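Local coordinates for aminotransferase, class V family protein (Trichomonas vaginalis, PDB 5F8V), which probably catalyses the reversible, pyridoxal-phosphate-dependent transfer of an amino group from O-phospho-L-serine to 2-oxoglutarate, a step of L-serine biosynthesis, at residues 15-20 against 350-355; 275-280 against 356-361; 331-336 against 362-367. All blocks are in the same frame, centred on the assembly; numbering follows the deposited sequence.

Contact 1 of 3, residues 15-20 against 350-355; sequences AVPLEC and YNACPM
Ala352 CB packs against the backbone of Ala15 and Val16 and the ring of Pro17. This single methyl group carries the contact. It points toward residues 15-20 and meets them where the chain is about to enter helix 18-26. The apolar part is the pair Pro17 CD and Ala352 CB, 3.6 Å apart. Pro17 CG lies slightly farther from the same methyl, at 3.8 Å. The methyl lies over one face of the proline ring, on its N-CD side.

The remaining contacts are van der Waals touches on backbone atoms. Ala352 CB lies 3.5 Å from Pro17 N and 3.6 Å from Val16 C. It also approaches Ala15 O at 3.5 Å. The methyl therefore sits over the face of the Val16-Pro17 peptide group, whose nitrogen has no hydrogen to donate.

A hydrogen bond shapes the turn. A type I beta turn runs from Tyr350 to Cys353, with Cys353 N bonded to Tyr350 O at 3.0 Å. Ala352 is the third residue of this turn, which presents its methyl to the proline. Pro17 holds the N-cap position of helix 18-26, and Pro354 holds that of helix 355-367.

The contact thus joins the entrances of two helices. Asn351 N is bonded to the side chain of Asn203, next in sequence to Lys202, which carries the cofactor as a Schiff base. Pro17 also packs on Trp260 of helix 248-263, and Val16 N is bonded to Glu40 of the second subunit. The turn lies between strand 345-348 and helix 355-367, whereas residues 15-20 lead into helix 18-26 beside helix 248-263 and the subunit interface.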
loop_
_atom_site.group_PDB
_atom_site.type_symbol
_atom_site.label_atom_id
_atom_site.label_comp_id
_atom_site.label_asym_id
_atom_site.label_seq_id
_atom_site.Cartn_x
_atom_site.Cartn_y
_atom_site.Cartn_z
ATOM N N ALA A 15 -2.453 12.635 -13.228
ATOM C CA ALA A 15 -3.272 13.799 -12.907
ATOM C C ALA A 15 -4.552 13.400 -12.179
ATOM O O ALA A 15 -5.154 12.364 -12.467
ATOM C CB ALA A 15 -3.614 14.572 -14.176
ATOM N N VAL A 16 -4.935 14.238 -11.224
ATOM C CA VAL A 16 -6.097 14.024 -10.381
ATOM C C VAL A 16 -6.990 15.269 -10.533
ATOM O O VAL A 16 -6.487 16.338 -10.869
ATOM C CB VAL A 16 -5.615 13.733 -8.932
ATOM C CG1 VAL A 16 -6.548 14.249 -7.862
ATOM C CG2 VAL A 16 -5.387 12.232 -8.764
ATOM N N PRO A 17 -8.316 15.130 -10.311
ATOM C CA PRO A 17 -9.178 16.318 -10.381
ATOM C C PRO A 17 -8.815 17.350 -9.317
ATOM O O PRO A 17 -8.677 16.996 -8.143
ATOM C CB PRO A 17 -10.582 15.745 -10.139
ATOM C CG PRO A 17 -10.486 14.328 -10.556
ATOM C CD PRO A 17 -9.113 13.902 -10.131
ATOM N N LEU A 18 -8.629 18.609 -9.730
ATOM C CA LEU A 18 -8.226 19.675 -8.803
ATOM C C LEU A 18 -9.225 19.839 -7.648
ATOM O O LEU A 18 -8.819 20.033 -6.501
ATOM C CB LEU A 18 -8.038 21.004 -9.548
ATOM C CG LEU A 18 -7.502 22.200 -8.754
ATOM C CD1 LEU A 18 -6.202 21.880 -8.027
ATOM C CD2 LEU A 18 -7.312 23.392 -9.678
ATOM N N GLU A 19 -10.514 19.724 -7.961
ATOM C CA GLU A 19 -11.596 19.741 -6.962
ATOM C C GLU A 19 -11.345 18.728 -5.841
ATOM O O GLU A 19 -11.585 19.025 -4.677
ATOM C CB GLU A 19 -12.951 19.394 -7.602
ATOM C CG GLU A 19 -13.488 20.357 -8.658
ATOM C CD GLU A 19 -14.592 19.715 -9.499
ATOM O OE1 GLU A 19 -14.395 19.524 -10.722
ATOM O OE2 GLU A 19 -15.653 19.374 -8.922
ATOM N N CYS A 20 -10.894 17.531 -6.206
ATOM C CA CYS A 20 -10.593 16.489 -5.230
ATOM C C CYS A 20 -9.393 16.860 -4.359
ATOM O O CYS A 20 -9.412 16.653 -3.148
ATOM C CB CYS A 20 -10.372 15.144 -5.918
ATOM S SG CYS A 20 -11.849 14.509 -6.746
ATOM N N TYR A 350 -5.807 10.515 -18.829
ATOM C CA TYR A 350 -6.816 9.765 -18.100
ATOM C C TYR A 350 -8.022 10.669 -17.876
ATOM O O TYR A 350 -8.084 11.767 -18.437
ATOM C CB TYR A 350 -6.218 9.241 -16.796
ATOM C CG TYR A 350 -4.990 8.386 -17.014
ATOM C CD1 TYR A 350 -5.103 7.117 -17.567
ATOM C CD2 TYR A 350 -3.717 8.846 -16.670
ATOM C CE1 TYR A 350 -3.988 6.320 -17.772
ATOM C CE2 TYR A 350 -2.594 8.059 -16.878
ATOM C CZ TYR A 350 -2.739 6.791 -17.421
ATOM O OH TYR A 350 -1.645 5.982 -17.634
ATOM N N ASN A 351 -8.986 10.200 -17.085
ATOM C CA ASN A 351 -10.216 10.951 -16.800
ATOM C C ASN A 351 -9.962 12.414 -16.455
ATOM O O ASN A 351 -10.548 13.316 -17.060
ATOM C CB ASN A 351 -10.996 10.283 -15.652
ATOM C CG ASN A 351 -11.637 8.958 -16.054
ATOM O OD1 ASN A 351 -11.645 8.568 -17.231
ATOM N ND2 ASN A 351 -12.174 8.248 -15.062
ATOM N N ALA A 352 -9.046 12.639 -15.519
ATOM C CA ALA A 352 -8.803 13.971 -14.962
ATOM C C ALA A 352 -7.939 14.877 -15.858
ATOM O O ALA A 352 -7.677 16.015 -15.484
ATOM C CB ALA A 352 -8.166 13.846 -13.589
ATOM N N CYS A 353 -7.479 14.376 -17.008
ATOM C CA CYS A 353 -6.652 15.170 -17.912
ATOM C C CYS A 353 -7.528 16.244 -18.561
ATOM O O CYS A 353 -8.428 15.908 -19.324
ATOM C CB CYS A 353 -5.995 14.306 -18.982
ATOM S SG CYS A 353 -5.099 15.314 -20.188
ATOM N N PRO A 354 -7.295 17.532 -18.236
ATOM C CA PRO A 354 -8.214 18.568 -18.735
ATOM C C PRO A 354 -8.159 18.730 -20.248
ATOM O O PRO A 354 -7.104 18.540 -20.844
ATOM C CB PRO A 354 -7.714 19.856 -18.052
ATOM C CG PRO A 354 -6.813 19.402 -16.960
ATOM C CD PRO A 354 -6.197 18.132 -17.465
ATOM N N MET A 355 -9.285 19.094 -20.854
ATOM C CA MET A 355 -9.330 19.347 -22.298
ATOM C C MET A 355 -8.362 20.475 -22.684
ATOM O O MET A 355 -7.782 20.464 -23.763
ATOM C CB MET A 355 -10.760 19.686 -22.750
ATOM C CG MET A 355 -10.896 20.093 -24.213
ATOM S SD MET A 355 -10.191 18.900 -25.371
ATOM C CE MET A 355 -11.536 17.714 -25.436
#

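Contact 2 of 3, residues 275-280 against 356-361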
loop_
_atom_site.group_PDB
_atom_site.type_symbol
_atom_site.label_atom_id
_atom_site.label_comp_id
_atom_site.label_asym_id
_atom_site.label_seq_id
_atom_site.Cartn_x
_atom_site.Cartn_y
_atom_site.Cartn_z
ATOM N N LYS A 275 -12.744 9.733 -25.404
ATOM C CA LYS A 275 -12.722 9.609 -26.875
ATOM C C LYS A 275 -12.508 10.950 -27.581
ATOM O O LYS A 275 -11.797 11.011 -28.585
ATOM C CB LYS A 275 -14.002 8.955 -27.412
ATOM C CG LYS A 275 -14.044 7.454 -27.215
ATOM C CD LYS A 275 -15.355 6.852 -27.677
ATOM C CE LYS A 275 -15.295 5.341 -27.604
ATOM N NZ LYS A 275 -16.657 4.755 -27.585
ATOM N N GLU A 276 -13.136 12.009 -27.074
ATOM C CA GLU A 276 -12.943 13.355 -27.635
ATOM C C GLU A 276 -11.488 13.781 -27.549
ATOM O O GLU A 276 -10.902 14.200 -28.543
ATOM C CB GLU A 276 -13.804 14.400 -26.923
ATOM C CG GLU A 276 -15.232 14.472 -27.417
ATOM C CD GLU A 276 -16.099 15.387 -26.564
ATOM O OE1 GLU A 276 -15.589 16.428 -26.068
ATOM O OE2 GLU A 276 -17.297 15.055 -26.390
ATOM N N LYS A 277 -10.928 13.691 -26.345
ATOM C CA LYS A 277 -9.523 14.018 -26.123
ATOM C C LYS A 277 -8.584 13.163 -26.990
ATOM O O LYS A 277 -7.694 13.710 -27.639
ATOM C CB LYS A 277 -9.167 13.901 -24.636
ATOM C CG LYS A 277 -9.801 14.983 -23.766
ATOM C CD LYS A 277 -9.403 14.837 -22.305
ATOM C CE LYS A 277 -10.150 13.693 -21.624
ATOM N NZ LYS A 277 -9.937 13.700 -20.151
ATOM N N ALA A 278 -8.805 11.849 -27.027
ATOM C CA ALA A 278 -7.965 10.931 -27.823
ATOM C C ALA A 278 -7.990 11.240 -29.319
ATOM O O ALA A 278 -6.944 11.243 -29.962
ATOM C CB ALA A 278 -8.366 9.483 -27.590
ATOM N N LYS A 279 -9.179 11.515 -29.850
ATOM C CA LYS A 279 -9.366 11.827 -31.280
ATOM C C LYS A 279 -8.549 13.062 -31.705
ATOM O O LYS A 279 -7.868 13.040 -32.734
ATOM C CB LYS A 279 -10.855 12.033 -31.576
ATOM C CG LYS A 279 -11.218 12.181 -33.048
ATOM C CD LYS A 279 -12.654 12.675 -33.197
ATOM C CE LYS A 279 -13.096 12.721 -34.658
ATOM N NZ LYS A 279 -13.299 11.351 -35.215
ATOM N N LYS A 280 -8.607 14.114 -30.894
ATOM C CA LYS A 280 -7.762 15.305 -31.091
ATOM C C LYS A 280 -6.259 14.965 -31.101
ATOM O O LYS A 280 -5.535 15.418 -31.981
ATOM C CB LYS A 280 -8.047 16.363 -30.016
ATOM C CG LYS A 280 -9.414 17.038 -30.129
ATOM C CD LYS A 280 -9.544 18.160 -29.102
ATOM C CE LYS A 280 -10.720 19.084 -29.411
ATOM N NZ LYS A 280 -10.914 20.115 -28.350
ATOM N N GLU A 356 -8.203 21.439 -21.787
ATOM C CA GLU A 356 -7.232 22.507 -21.959
ATOM C C GLU A 356 -5.805 21.980 -22.169
ATOM O O GLU A 356 -5.068 22.535 -22.969
ATOM C CB GLU A 356 -7.250 23.420 -20.741
ATOM C CG GLU A 356 -6.534 24.732 -20.947
ATOM C CD GLU A 356 -6.677 25.636 -19.750
ATOM O OE1 GLU A 356 -5.936 25.451 -18.765
ATOM O OE2 GLU A 356 -7.537 26.527 -19.801
ATOM N N ALA A 357 -5.425 20.936 -21.429
ATOM C CA ALA A 357 -4.093 20.331 -21.561
ATOM C C ALA A 357 -3.885 19.735 -22.948
ATOM O O ALA A 357 -2.835 19.945 -23.568
ATOM C CB ALA A 357 -3.871 19.268 -20.495
ATOM N N VAL A 358 -4.893 19.003 -23.420
ATOM C CA VAL A 358 -4.875 18.424 -24.755
ATOM C C VAL A 358 -4.784 19.531 -25.822
ATOM O O VAL A 358 -4.013 19.392 -26.777
ATOM C CB VAL A 358 -6.102 17.513 -25.013
ATOM C CG1 VAL A 358 -6.184 17.101 -26.476
ATOM C CG2 VAL A 358 -6.062 16.276 -24.113
ATOM N N ASP A 359 -5.571 20.595 -25.668
ATOM C CA ASP A 359 -5.485 21.773 -26.565
ATOM C C ASP A 359 -4.079 22.388 -26.619
ATOM O O ASP A 359 -3.598 22.723 -27.689
ATOM C CB ASP A 359 -6.465 22.878 -26.153
ATOM C CG ASP A 359 -7.900 22.614 -26.577
ATOM O OD1 ASP A 359 -8.179 21.725 -27.389
ATOM O OD2 ASP A 359 -8.786 23.337 -26.085
ATOM N N ALA A 360 -3.442 22.542 -25.466
ATOM C CA ALA A 360 -2.050 23.009 -25.393
ATOM C C ALA A 360 -1.044 22.043 -26.050
ATOM O O ALA A 360 -0.090 22.487 -26.702
ATOM C CB ALA A 360 -1.660 23.256 -23.954
ATOM N N LEU A 361 -1.269 20.739 -25.892
ATOM C CA LEU A 361 -0.427 19.739 -26.551
ATOM C C LEU A 361 -0.553 19.793 -28.075
ATOM O O LEU A 361 0.454 19.797 -28.778
ATOM C CB LEU A 361 -0.751 18.325 -26.043
ATOM C CG LEU A 361 0.070 17.194 -26.663
ATOM C CD1 LEU A 361 1.565 17.422 -26.433
ATOM C CD2 LEU A 361 -0.385 15.848 -26.120
#
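Lys277 and Val358 meet between two parallel helices, part of the C-terminal domain of this fold type I aminotransferase. The local axes of 275-280 and 356-361 run in the same direction, 5° apart. Their closest approach is 10.1 Å, a spacing bridged by side chains.

The apolar contact centres on Val358, which points toward the other helix. Its two methyls divide the work. CG2 rests against the aliphatic part of Lys277, 3.9 Å from CB and 4.0 Å from CG. CG1 stands anti to the backbone N of Val358 (chi1 171°), and this turns it to the stretch between Lys277 and Lys280. There it comes within 3.9 Å of Lys277 O and 4.1 Å of Lys280 CB. The side chains of Lys277 and Val358 cross at about a right angle, so the lysine chain passes across the valine.

The polar end of Lys277 serves another place. Its chain bends at chi3 (-76°) and leads NZ away from Val358. NZ is hydrogen-bonded to Cys353 O and Tyr350 O, in the turn just before helix 355-367. The buried lysine thus gives its methylenes to the helix packing and its charge to backbone carbonyls.

The charged contact lies on the more exposed side. Lys280 is extended beyond CG and reaches over to Asp359, the two side chains crossing at a slant. The end of Asp359 comes nearer to the opposite helix than its CB does. The two make a salt bridge with a weak hydrogen bond. Met355 also touches the Lys280 side chain. One carboxylate oxygen makes the bridge: Lys280 NZ stands 3.3 Å from Asp359 OD1.

Contact 3 of 3, residues 331-336 against 362-367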
loop_
_atom_site.group_PDB
_atom_site.type_symbol
_atom_site.label_atom_id
_atom_site.label_comp_id
_atom_site.label_asym_id
_atom_site.label_seq_id
_atom_site.Cartn_x
_atom_site.Cartn_y
_atom_site.Cartn_z
ATOM N N ARG A 331 7.010 24.662 -22.412
ATOM C CA ARG A 331 5.612 25.132 -22.385
ATOM C C ARG A 331 4.769 24.513 -21.245
ATOM O O ARG A 331 3.536 24.516 -21.306
ATOM C CB ARG A 331 4.943 24.809 -23.727
ATOM C CG ARG A 331 5.610 25.436 -24.938
ATOM C CD ARG A 331 5.141 24.790 -26.226
ATOM N NE ARG A 331 5.421 25.649 -27.378
ATOM C CZ ARG A 331 4.521 26.284 -28.137
ATOM N NH1 ARG A 331 3.200 26.178 -27.923
ATOM N NH2 ARG A 331 4.951 27.041 -29.149
ATOM N N LYS A 332 5.425 23.977 -20.214
ATOM C CA LYS A 332 4.752 23.301 -19.093
ATOM C C LYS A 332 3.846 22.100 -19.490
ATOM O O LYS A 332 2.877 21.774 -18.793
ATOM C CB LYS A 332 4.001 24.324 -18.213
ATOM C CG LYS A 332 4.908 25.127 -17.284
ATOM C CD LYS A 332 4.125 25.882 -16.210
ATOM C CE LYS A 332 3.589 24.976 -15.097
ATOM N NZ LYS A 332 4.622 24.456 -14.146
ATOM N N LEU A 333 4.188 21.450 -20.602
ATOM C CA LEU A 333 3.570 20.191 -21.011
ATOM C C LEU A 333 4.547 19.129 -20.518
ATOM O O LEU A 333 5.585 18.912 -21.128
ATOM C CB LEU A 333 3.393 20.133 -22.531
ATOM C CG LEU A 333 2.464 21.175 -23.162
ATOM C CD1 LEU A 333 2.796 21.379 -24.629
ATOM C CD2 LEU A 333 1.005 20.780 -22.989
ATOM N N LEU A 334 4.228 18.511 -19.384
ATOM C CA LEU A 334 5.191 17.693 -18.645
ATOM C C LEU A 334 5.000 16.190 -18.849
ATOM O O LEU A 334 3.871 15.702 -18.935
ATOM C CB LEU A 334 5.104 18.015 -17.151
ATOM C CG LEU A 334 5.398 19.478 -16.759
ATOM C CD1 LEU A 334 5.271 19.649 -15.253
ATOM C CD2 LEU A 334 6.774 19.917 -17.229
ATOM N N THR A 335 6.131 15.485 -18.902
ATOM C CA THR A 335 6.207 14.019 -19.001
ATOM C C THR A 335 5.591 13.494 -20.300
ATOM O O THR A 335 4.830 12.520 -20.323
ATOM C CB THR A 335 5.626 13.331 -17.746
ATOM O OG1 THR A 335 6.104 14.003 -16.577
ATOM C CG2 THR A 335 6.051 11.848 -17.663
ATOM N N LEU A 336 5.945 14.167 -21.390
ATOM C CA LEU A 336 5.653 13.677 -22.730
ATOM C C LEU A 336 6.752 12.745 -23.229
ATOM O O LEU A 336 6.634 12.188 -24.308
ATOM C CB LEU A 336 5.418 14.851 -23.687
ATOM C CG LEU A 336 3.997 15.400 -23.503
ATOM C CD1 LEU A 336 3.916 16.865 -23.828
ATOM C CD2 LEU A 336 2.991 14.615 -24.335
ATOM N N VAL A 362 -1.788 19.841 -28.567
ATOM C CA VAL A 362 -2.078 19.919 -30.008
ATOM C C VAL A 362 -1.442 21.162 -30.643
ATOM O O VAL A 362 -0.907 21.088 -31.759
ATOM C CB VAL A 362 -3.606 19.891 -30.271
ATOM C CG1 VAL A 362 -3.954 20.249 -31.715
ATOM C CG2 VAL A 362 -4.187 18.524 -29.913
ATOM N N GLN A 363 -1.503 22.291 -29.937
ATOM C CA GLN A 363 -0.849 23.520 -30.394
ATOM C C GLN A 363 0.670 23.370 -30.467
ATOM O O GLN A 363 1.283 23.792 -31.451
ATOM C CB GLN A 363 -1.218 24.725 -29.514
ATOM C CG GLN A 363 -2.633 25.250 -29.715
ATOM C CD GLN A 363 -2.963 25.547 -31.172
ATOM O OE1 GLN A 363 -3.808 24.881 -31.780
ATOM N NE2 GLN A 363 -2.258 26.504 -31.752
ATOM N N ALA A 364 1.270 22.767 -29.443
ATOM C CA ALA A 364 2.711 22.527 -29.440
ATOM C C ALA A 364 3.126 21.666 -30.632
ATOM O O ALA A 364 4.098 21.980 -31.325
ATOM C CB ALA A 364 3.151 21.888 -28.132
ATOM N N MET A 365 2.360 20.609 -30.889
ATOM C CA MET A 365 2.653 19.692 -31.986
ATOM C C MET A 365 2.525 20.378 -33.349
ATOM O O MET A 365 3.317 20.103 -34.250
ATOM C CB MET A 365 1.749 18.449 -31.902
ATOM C CG MET A 365 2.057 17.574 -30.697
ATOM S SD MET A 365 0.850 16.270 -30.363
ATOM C CE MET A 365 1.003 15.316 -31.873
ATOM N N LYS A 366 1.545 21.273 -33.480
ATOM C CA LYS A 366 1.334 22.046 -34.707
ATOM C C LYS A 366 2.442 23.087 -34.919
ATOM O O LYS A 366 2.834 23.342 -36.049
ATOM C CB LYS A 366 -0.034 22.743 -34.668
ATOM C CG LYS A 366 -0.479 23.428 -35.954
ATOM C CD LYS A 366 -0.949 22.424 -36.996
ATOM C CE LYS A 366 -1.281 23.117 -38.314
ATOM N NZ LYS A 366 -1.614 22.136 -39.385
ATOM N N GLU A 367 2.940 23.674 -33.834
ATOM C CA GLU A 367 3.963 24.733 -33.913
ATOM C C GLU A 367 5.409 24.229 -33.953
ATOM O O GLU A 367 6.312 24.995 -34.280
ATOM C CB GLU A 367 3.777 25.715 -32.754
ATOM C CG GLU A 367 2.549 26.601 -32.934
ATOM C CD GLU A 367 1.963 27.137 -31.638
ATOM O OE1 GLU A 367 2.507 26.872 -30.542
ATOM O OE2 GLU A 367 0.932 27.842 -31.722
#
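A Schellman motif ends helix 318-329, and the chain leaving it packs through Arg331 and Leu333 against the last turns of helix 355-367. Lys332, with positive phi, is the C-prime residue of the motif. Strand 333-334 follows and pairs in parallel with strand 7-8.

The apolar part gathers on Ala364. Its CB lies 3.6 Å from Leu333 CD1 and 4.0 Å from Arg331 CD. Leu333 and Ala364 are buried and point at each other's segments. Leu333 also packs on Ala360, one turn earlier in the same helix.

The polar part lies outside this. The Arg331 chain is extended from CG to NE and carries the guanidinium past Ala364, whose CA sits over one of its faces. Glu367 OE1 approaches the edge and receives both terminal nitrogens: NH1 at 2.8 Å and NH2, in a weak bond, also at 2.8 Å. Each N-H...O angle is about 130°. OE1 lies 23° out of the guanidinium plane, and the planes of guanidinium and carboxylate are 52° apart. NH1 meets OE1 nearly in line with its C-O bond.

The salt bridge is therefore a fork onto one oxygen, not a flat pairing of two nitrogens with two oxygens. Glu367 OE2 instead has a weak hydrogen bond from Gln363 NE2, one turn back. With both bonds bent, charge attraction probably contributes much of the hold, and this more exposed pair borders the buried leucine-alanine contact.

Overall arrangement
Helix 355-367 connects the three contacts. Contact 1 lies at its entrance, contact 2 on its first turns and contact 3 on its last turns. Contact 1 is the nearest to the centre of the chain, at about 16 Å centre to centre, and contact 3 the farthest, at about 24 Å. All are partly buried. Contact 1 is purely van der Waals; contacts 2 and 3 each combine a buried aliphatic part with a salt bridge on the exposed side. Contacts 1 and 2 are joined by Lys277. Contacts 2 and 3 also touch directly, with Leu361 packed on Leu336 and Leu333. Contacts 1 and 3 do not touch, but both reach the second subunit; contact 2 does not.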